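Local coordinates for protein microbial serine proteinases; subtilisin (Bacillus subtilis, PDB 2GKO) that probably hydrolyses peptide bonds of other proteins as a cold-adapted, calcium-loaded serine endopeptidase of the subtilisin family, at residues P42-N47 / A79-G84. Residues are numbered along the deposited sequence; the frame is centred on the assembly and turned at random.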
loop_
_atom_site.group_PDB
_atom_site.type_symbol
_atom_site.label_atom_id
_atom_site.label_comp_id
_atom_site.label_asym_id
_atom_site.label_seq_id
_atom_site.Cartn_x
_atom_site.Cartn_y
_atom_site.Cartn_z
ATOM N N PRO A 42 -10.441 -11.118 -13.562
ATOM C CA PRO A 42 -11.536 -11.778 -12.845
ATOM C C PRO A 42 -11.521 -11.629 -11.336
ATOM O O PRO A 42 -12.563 -11.701 -10.716
ATOM C CB PRO A 42 -11.370 -13.270 -13.202
ATOM C CG PRO A 42 -10.223 -13.389 -14.058
ATOM C CD PRO A 42 -9.713 -12.025 -14.450
ATOM N N ASP A 43 -10.345 -11.445 -10.750
ATOM C CA ASP A 43 -10.239 -11.301 -9.305
ATOM C C ASP A 43 -10.294 -9.851 -8.842
ATOM O O ASP A 43 -10.212 -9.606 -7.653
ATOM C CB ASP A 43 -8.936 -11.903 -8.797
ATOM C CG ASP A 43 -8.763 -13.350 -9.175
ATOM O OD1 ASP A 43 -9.769 -14.034 -9.482
ATOM O OD2 ASP A 43 -7.643 -13.869 -9.193
ATOM N N LEU A 44 -10.481 -8.920 -9.774
ATOM C CA LEU A 44 -10.587 -7.476 -9.436
ATOM C C LEU A 44 -11.844 -6.799 -9.928
ATOM O O LEU A 44 -12.288 -5.840 -9.328
ATOM C CB LEU A 44 -9.390 -6.699 -9.999
ATOM C CG LEU A 44 -8.011 -7.114 -9.510
ATOM C CD1 LEU A 44 -6.922 -6.372 -10.272
ATOM C CD2 LEU A 44 -7.895 -6.827 -8.033
ATOM N N SER A 45 -12.430 -7.318 -11.005
ATOM C CA SER A 45 -13.470 -6.617 -11.753
ATOM C C SER A 45 -14.657 -6.197 -10.897
ATOM O O SER A 45 -15.204 -5.105 -11.044
ATOM C CB SER A 45 -13.960 -7.519 -12.887
ATOM O OG SER A 45 -14.989 -6.862 -13.616
ATOM N N ASN A 46 -15.059 -7.072 -9.998
ATOM C CA ASN A 46 -16.224 -6.811 -9.184
ATOM C C ASN A 46 -16.014 -5.720 -8.140
ATOM O O ASN A 46 -16.984 -5.223 -7.564
ATOM C CB ASN A 46 -16.665 -8.090 -8.496
ATOM C CG ASN A 46 -18.041 -8.545 -8.955
ATOM O OD1 ASN A 46 -18.320 -8.675 -10.158
ATOM N ND2 ASN A 46 -18.897 -8.814 -7.992
ATOM N N ASN A 47 -14.751 -5.388 -7.853
ATOM C CA ASN A 47 -14.432 -4.312 -6.929
ATOM C C ASN A 47 -14.132 -2.985 -7.624
ATOM O O ASN A 47 -13.954 -1.975 -6.962
ATOM C CB ASN A 47 -13.284 -4.689 -6.001
ATOM C CG ASN A 47 -13.737 -5.618 -4.894
ATOM O OD1 ASN A 47 -14.906 -5.588 -4.512
ATOM N ND2 ASN A 47 -12.820 -6.413 -4.352
ATOM N N ALA A 79 -4.064 -5.658 -2.283
ATOM C CA ALA A 79 -4.948 -4.868 -1.449
ATOM C C ALA A 79 -6.372 -5.449 -1.362
ATOM O O ALA A 79 -6.975 -5.446 -0.281
ATOM C CB ALA A 79 -5.011 -3.429 -1.968
ATOM N N LEU A 80 -6.914 -5.888 -2.488
ATOM C CA LEU A 80 -8.363 -6.161 -2.552
ATOM C C LEU A 80 -8.875 -7.195 -3.563
ATOM O O LEU A 80 -10.066 -7.208 -3.875
ATOM C CB LEU A 80 -9.139 -4.824 -2.677
ATOM C CG LEU A 80 -8.770 -3.846 -3.805
ATOM C CD1 LEU A 80 -8.924 -4.435 -5.203
ATOM C CD2 LEU A 80 -9.655 -2.605 -3.659
ATOM N N ALA A 81 -8.006 -8.065 -4.079
ATOM C CA ALA A 81 -8.471 -9.166 -4.947
ATOM C C ALA A 81 -9.539 -9.963 -4.168
ATOM O O ALA A 81 -9.454 -10.087 -2.956
ATOM C CB ALA A 81 -7.328 -10.061 -5.353
ATOM N N ASN A 82 -10.541 -10.462 -4.869
ATOM C CA ASN A 82 -11.731 -11.005 -4.204
ATOM C C ASN A 82 -11.944 -12.491 -4.462
ATOM O O ASN A 82 -13.024 -13.002 -4.161
ATOM C CB ASN A 82 -12.978 -10.229 -4.631
ATOM C CG ASN A 82 -13.281 -10.378 -6.099
ATOM O OD1 ASN A 82 -12.720 -11.222 -6.773
ATOM N ND2 ASN A 82 -14.134 -9.486 -6.638
ATOM N N GLY A 83 -10.949 -13.156 -5.023
ATOM C CA GLY A 83 -11.010 -14.576 -5.334
ATOM C C GLY A 83 -11.812 -14.929 -6.570
ATOM O O GLY A 83 -11.948 -16.115 -6.880
ATOM N N GLY A 84 -12.336 -13.942 -7.293
ATOM C CA GLY A 84 -13.120 -14.188 -8.491
ATOM C C GLY A 84 -14.391 -14.962 -8.213
ATOM O O GLY A 84 -15.171 -14.565 -7.368
HETATM O O HOH W 1 -14.072 -9.847 -9.450
HETATM O O HOH W 2 -16.338 -7.943 -4.955
#
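N82 lays its carboxamide against the backbone of D43 and reaches on to N46, where N82 ND2 lies 3.4 Å from N46 CB. Its CG sits between the backbone N and the carbonyl carbon (chi1 64°), which brings the amide over the following turn, where N82 OD1 accepts from G84 N at 2.8 Å and closes an Asx turn. The main chain of the same residue binds the other segment, N82 N donating to D43 O at 2.9 Å. N82 ND2 donates to two waters, one bridging to P42 O and N46 N, the other to N47 OD1. In this subtilisin fold the contact joins the loop between strands 29-34 and 48-53 to the chain leaving helix 71-80. There N47 ND2 hydrogen-bonds to L80 O at 2.9 Å, nearly head-on to the carbonyl but bent at the hydrogen (131°), while also donating to P94 O. At N82, an alanine would probably leave G84 N without its acceptor, freeing the glycine turn to shift, and deprive both waters of the ND2 donor. Deeper in, L44 CD2 touches L80 CD1 at 3.8 Å, the two side chains crossing at about a right angle. D43 OD2 is held by hydrogen bonds with Y242 OH and V89 N.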